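Local atomic coordinates of extracellular protein 11-1 (Passalora fulva, PDB entry 6ZUS), a protein that probably acts as a secreted avirulence effector of a plant-pathogenic fungus, belonging to a structurally conserved effector family, and binds zinc ions. Residues V9-V14 against K102-R107; F17-P20 against N24-F27. All blocks are in the same frame, centred on the assembly; numbering follows the deposited sequence.

Contact 1: V9-V14 against K102-R107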
loop_
_atom_site.group_PDB
_atom_site.type_symbol
_atom_site.label_atom_id
_atom_site.label_comp_id
_atom_site.label_asym_id
_atom_site.label_seq_id
_atom_site.Cartn_x
_atom_site.Cartn_y
_atom_site.Cartn_z
ATOM N N VAL A 9 -2.085 8.780 -4.881
ATOM C CA VAL A 9 -1.613 8.130 -3.625
ATOM C C VAL A 9 -0.706 6.954 -4.024
ATOM O O VAL A 9 -1.166 6.061 -4.770
ATOM C CB VAL A 9 -2.767 7.688 -2.703
ATOM C CG1 VAL A 9 -2.206 7.044 -1.441
ATOM C CG2 VAL A 9 -3.694 8.844 -2.337
ATOM N N ALA A 10 0.565 6.991 -3.582
ATOM C CA ALA A 10 1.548 5.896 -3.682
ATOM C C ALA A 10 1.223 4.903 -2.553
ATOM O O ALA A 10 1.342 5.286 -1.402
ATOM C CB ALA A 10 2.956 6.413 -3.573
ATOM N N LEU A 11 0.801 3.699 -2.903
ATOM C CA LEU A 11 0.353 2.631 -1.944
ATOM C C LEU A 11 1.364 1.490 -1.966
ATOM O O LEU A 11 1.921 1.148 -3.059
ATOM C CB LEU A 11 -1.022 2.109 -2.355
ATOM C CG LEU A 11 -2.162 3.132 -2.321
ATOM C CD1 LEU A 11 -3.310 2.662 -3.163
ATOM C CD2 LEU A 11 -2.621 3.385 -0.908
ATOM N N LYS A 12 1.532 0.862 -0.825
ATOM C CA LYS A 12 2.420 -0.322 -0.730
ATOM C C LYS A 12 1.915 -1.261 0.365
ATOM O O LYS A 12 1.591 -0.793 1.489
ATOM C CB LYS A 12 3.872 0.109 -0.527
ATOM C CG LYS A 12 4.835 -1.049 -0.476
ATOM C CD LYS A 12 6.241 -0.642 -0.709
ATOM C CE LYS A 12 6.959 -0.163 0.503
ATOM N NZ LYS A 12 8.419 -0.432 0.360
ATOM N N TRP A 13 1.756 -2.502 -0.046
ATOM C CA TRP A 13 1.348 -3.657 0.788
ATOM C C TRP A 13 2.622 -4.380 1.198
ATOM O O TRP A 13 3.480 -4.671 0.324
ATOM C CB TRP A 13 0.437 -4.543 -0.021
ATOM C CG TRP A 13 -0.096 -5.705 0.732
ATOM C CD1 TRP A 13 -1.329 -5.806 1.311
ATOM C CD2 TRP A 13 0.553 -6.980 0.894
ATOM N NE1 TRP A 13 -1.488 -7.053 1.833
ATOM C CE2 TRP A 13 -0.349 -7.794 1.625
ATOM C CE3 TRP A 13 1.783 -7.523 0.499
ATOM C CZ2 TRP A 13 -0.052 -9.109 1.964
ATOM C CZ3 TRP A 13 2.089 -8.826 0.857
ATOM C CH2 TRP A 13 1.181 -9.592 1.580
ATOM N N VAL A 14 2.794 -4.654 2.478
ATOM C CA VAL A 14 4.073 -5.208 2.995
ATOM C C VAL A 14 3.806 -6.431 3.871
ATOM O O VAL A 14 2.933 -6.352 4.748
ATOM C CB VAL A 14 4.909 -4.150 3.747
ATOM C CG1 VAL A 14 6.271 -4.729 4.113
ATOM C CG2 VAL A 14 5.067 -2.836 2.973
ATOM N N LYS A 102 -4.285 7.810 5.470
ATOM C CA LYS A 102 -4.289 6.680 6.433
ATOM C C LYS A 102 -5.565 5.834 6.322
ATOM O O LYS A 102 -5.495 4.630 6.027
ATOM C CB LYS A 102 -4.057 7.198 7.841
ATOM C CG LYS A 102 -4.260 6.156 8.909
ATOM C CD LYS A 102 -4.054 6.803 10.259
ATOM C CE LYS A 102 -3.939 5.862 11.430
ATOM N NZ LYS A 102 -4.972 4.823 11.380
ATOM N N PRO A 103 -6.782 6.388 6.562
ATOM C CA PRO A 103 -8.007 5.580 6.515
ATOM C C PRO A 103 -8.222 4.995 5.114
ATOM O O PRO A 103 -8.661 3.833 5.043
ATOM C CB PRO A 103 -9.145 6.532 6.967
ATOM C CG PRO A 103 -8.576 7.908 6.804
ATOM C CD PRO A 103 -7.072 7.771 7.013
ATOM N N TYR A 104 -7.990 5.798 4.063
ATOM C CA TYR A 104 -8.153 5.334 2.660
ATOM C C TYR A 104 -7.277 4.087 2.443
ATOM O O TYR A 104 -7.759 3.065 1.952
ATOM C CB TYR A 104 -7.827 6.442 1.664
ATOM C CG TYR A 104 -7.684 5.959 0.248
ATOM C CD1 TYR A 104 -8.778 5.669 -0.567
ATOM C CD2 TYR A 104 -6.433 5.805 -0.317
ATOM C CE1 TYR A 104 -8.631 5.191 -1.863
ATOM C CE2 TYR A 104 -6.263 5.326 -1.606
ATOM C CZ TYR A 104 -7.355 5.018 -2.391
ATOM O OH TYR A 104 -7.108 4.540 -3.644
ATOM N N THR A 105 -5.978 4.170 2.757
ATOM C CA THR A 105 -5.016 3.053 2.560
ATOM C C THR A 105 -5.504 1.823 3.319
ATOM O O THR A 105 -5.527 0.693 2.776
ATOM C CB THR A 105 -3.589 3.450 2.977
ATOM O OG1 THR A 105 -3.216 4.605 2.218
ATOM C CG2 THR A 105 -2.666 2.260 2.784
ATOM N N GLU A 106 -5.915 2.008 4.565
ATOM C CA GLU A 106 -6.372 0.860 5.399
ATOM C C GLU A 106 -7.625 0.204 4.802
ATOM O O GLU A 106 -7.667 -1.048 4.806
ATOM C CB GLU A 106 -6.559 1.309 6.842
ATOM C CG GLU A 106 -5.253 1.625 7.485
ATOM C CD GLU A 106 -5.368 2.024 8.950
ATOM O OE1 GLU A 106 -6.532 2.329 9.358
ATOM O OE2 GLU A 106 -4.336 1.958 9.705
ATOM N N ARG A 107 -8.558 0.984 4.224
ATOM C CA ARG A 107 -9.756 0.406 3.532
ATOM C C ARG A 107 -9.356 -0.357 2.263
ATOM O O ARG A 107 -9.864 -1.461 2.042
ATOM C CB ARG A 107 -10.809 1.471 3.219
ATOM C CG ARG A 107 -11.444 2.054 4.487
ATOM C CD ARG A 107 -12.727 2.802 4.157
ATOM N NE ARG A 107 -12.526 3.816 3.120
ATOM C CZ ARG A 107 -12.138 5.066 3.341
ATOM N NH1 ARG A 107 -12.009 5.513 4.573
ATOM N NH2 ARG A 107 -11.961 5.895 2.321
#
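L11, on the strand 9-14, meets the helix 102-107 through a single methyl group, and the pairing illustrates how two such segments can pack with no hydrogen bond joining them. CD2 of L11 lies 3.4 Å from OG1 of T105 and 3.9 Å from its CG2, so the methyl touches both branches of the threonine as L11 and T105 pass alongside one another, pointing opposite ways. The same carbon approaches the ring of Y104 obliquely, 4.2 Å from CE2, and V9 makes a looser contact with that ring, its CB 4.4 Å from CE2. The tyrosine reaches the strand because its CG stands anti to the backbone N (chi1 168°), which carries the ring out so that its CE2 comes beside V9 and L11. T105 has its hydroxyl beside its own backbone N (chi1 -57°), and OG1 hydrogen-bonds to O of V101, one turn back in the helix. The phenol OH of Y104 is likewise engaged with OE1 of Q48. L11 also touches W41 and F53. The helix lies against one face of the antiparallel sheet, the axes of the two segments 9.9 Å apart at closest and crossing at -48°. With both hydroxyls bonded elsewhere, the attachment between these segments probably rests on a small, buried contact of van der Waals kind.

Contact 2: F17-P20 against N24-F27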
loop_
_atom_site.group_PDB
_atom_site.type_symbol
_atom_site.label_atom_id
_atom_site.label_comp_id
_atom_site.label_asym_id
_atom_site.label_seq_id
_atom_site.Cartn_x
_atom_site.Cartn_y
_atom_site.Cartn_z
ATOM N N PHE A 17 8.708 -10.640 7.584
ATOM C CA PHE A 17 8.801 -11.870 8.415
ATOM C C PHE A 17 10.239 -12.405 8.462
ATOM O O PHE A 17 11.102 -11.975 7.691
ATOM C CB PHE A 17 7.843 -12.914 7.868
ATOM C CG PHE A 17 8.054 -13.271 6.417
ATOM C CD1 PHE A 17 7.542 -12.493 5.386
ATOM C CD2 PHE A 17 8.799 -14.409 6.081
ATOM C CE1 PHE A 17 7.767 -12.818 4.050
ATOM C CE2 PHE A 17 8.991 -14.756 4.754
ATOM C CZ PHE A 17 8.457 -13.977 3.738
ATOM N N ARG A 18 10.495 -13.320 9.395
ATOM C CA ARG A 18 11.852 -13.904 9.579
ATOM C C ARG A 18 11.836 -15.318 8.996
ATOM O O ARG A 18 10.793 -16.006 9.100
ATOM C CB ARG A 18 12.299 -13.946 11.050
ATOM C CG ARG A 18 12.025 -12.694 11.875
ATOM C CD ARG A 18 12.765 -11.438 11.471
ATOM N NE ARG A 18 12.412 -10.362 12.400
ATOM C CZ ARG A 18 12.148 -9.088 12.063
ATOM N NH1 ARG A 18 12.212 -8.691 10.805
ATOM N NH2 ARG A 18 11.811 -8.213 13.001
ATOM N N ILE A 19 12.969 -15.735 8.434
ATOM C CA ILE A 19 13.154 -17.092 7.873
ATOM C C ILE A 19 14.472 -17.642 8.394
ATOM O O ILE A 19 15.351 -16.889 8.836
ATOM C CB ILE A 19 13.094 -17.066 6.329
ATOM C CG1 ILE A 19 14.317 -16.345 5.750
ATOM C CG2 ILE A 19 11.759 -16.457 5.828
ATOM C CD1 ILE A 19 14.480 -16.515 4.263
ATOM N N PRO A 20 14.656 -18.976 8.342
ATOM C CA PRO A 20 15.937 -19.579 8.736
ATOM C C PRO A 20 17.095 -18.970 7.925
ATOM O O PRO A 20 16.909 -18.732 6.694
ATOM C CB PRO A 20 15.721 -21.052 8.381
ATOM C CG PRO A 20 14.255 -21.262 8.504
ATOM C CD PRO A 20 13.644 -19.977 7.974
ATOM N N ASN A 24 16.511 -18.558 1.629
ATOM C CA ASN A 24 16.437 -17.284 0.866
ATOM C C ASN A 24 14.994 -16.780 0.842
ATOM O O ASN A 24 14.050 -17.589 0.802
ATOM C CB ASN A 24 17.017 -17.451 -0.540
ATOM C CG ASN A 24 18.475 -17.901 -0.556
ATOM O OD1 ASN A 24 18.879 -18.599 -1.488
ATOM N ND2 ASN A 24 19.241 -17.574 0.466
ATOM N N CYS A 25 14.800 -15.462 0.778
ATOM C CA CYS A 25 13.423 -14.873 0.824
ATOM C C CYS A 25 12.639 -15.290 -0.409
ATOM O O CYS A 25 11.421 -15.427 -0.302
ATOM C CB CYS A 25 13.436 -13.354 0.979
ATOM S SG CYS A 25 14.148 -12.916 2.599
ATOM N N ASN A 26 13.326 -15.478 -1.541
ATOM C CA ASN A 26 12.650 -15.910 -2.799
ATOM C C ASN A 26 12.316 -17.418 -2.767
ATOM O O ASN A 26 11.788 -17.910 -3.790
ATOM C CB ASN A 26 13.444 -15.516 -4.044
ATOM C CG ASN A 26 14.789 -16.186 -4.173
ATOM O OD1 ASN A 26 15.048 -17.252 -3.593
ATOM N ND2 ASN A 26 15.639 -15.579 -4.996
ATOM N N PHE A 27 12.526 -18.142 -1.665
ATOM C CA PHE A 27 11.830 -19.451 -1.476
ATOM C C PHE A 27 10.395 -19.216 -0.956
ATOM O O PHE A 27 9.605 -20.134 -0.970
ATOM C CB PHE A 27 12.532 -20.346 -0.465
ATOM C CG PHE A 27 13.965 -20.710 -0.766
ATOM C CD1 PHE A 27 14.450 -20.683 -2.065
ATOM C CD2 PHE A 27 14.770 -21.220 0.245
ATOM C CE1 PHE A 27 15.774 -21.018 -2.327
ATOM C CE2 PHE A 27 16.089 -21.574 -0.013
ATOM C CZ PHE A 27 16.584 -21.477 -1.305
#
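CD1 of I19 presses against the peptide link between N24 and C25, lying 3.5 Å from C of N24. On the far side of that link, N of C25 is 3.7 Å from the same methyl. SG of C25 comes to 4.0 Å from CD1 of I19, giving the isoleucine an apolar neighbour beside the polar backbone. One branch therefore carries the whole meeting. CG1 of I19 is tucked between the two main-chain substituents of CA (chi1 69°), and the chain then runs on extended (chi2 168°), which takes CD1 out from the strand to the turn. No hydrogen bond links the two segments.

The arrangement belongs to the chain reversal that follows the long strand 6-20: the chain leaves the four-stranded antiparallel sheet, turns back and enters a short 3-10 segment, 25-27, before helix 31-40. N of F27 bonds to O of N24 at 3.0 Å, closing the 3-10 turn 24-27, while the ring of F27 has CB of N24 over the centre of one face, 4.0 Å above its plane.

Farther out, the disulfide from C25 to C74 ties the turn to strand 71-86, and OE1 of E62, on strand 57-64, accepts a hydrogen bond from N of C25, the peptide nitrogen near which the isoleucine methyl rests. I19 itself is held in the sheet by backbone bonding to K72, and its side chain also touches C74 and Y28.

Strand 6-20 supplies the first segment of both contacts, an example of one long strand serving separate parts of a fold. Along the chain, residues 9-14 come first and 17-20 follow on the same strand; the reversal to 24-27 then closes a very short loop, contact 2. Far later, after helix 31-40 and strands 57-64 and 71-86, helix 101-109 returns to the strand and closes the long loop of contact 1. The short loop therefore lies wholly within the long one. The two centres are about 25 Å apart: contact 1 sets a helix on the sheet near the centre of the molecule, and contact 2 joins the C-terminal end of strand 6-20 to the 3-10 segment that follows the turn.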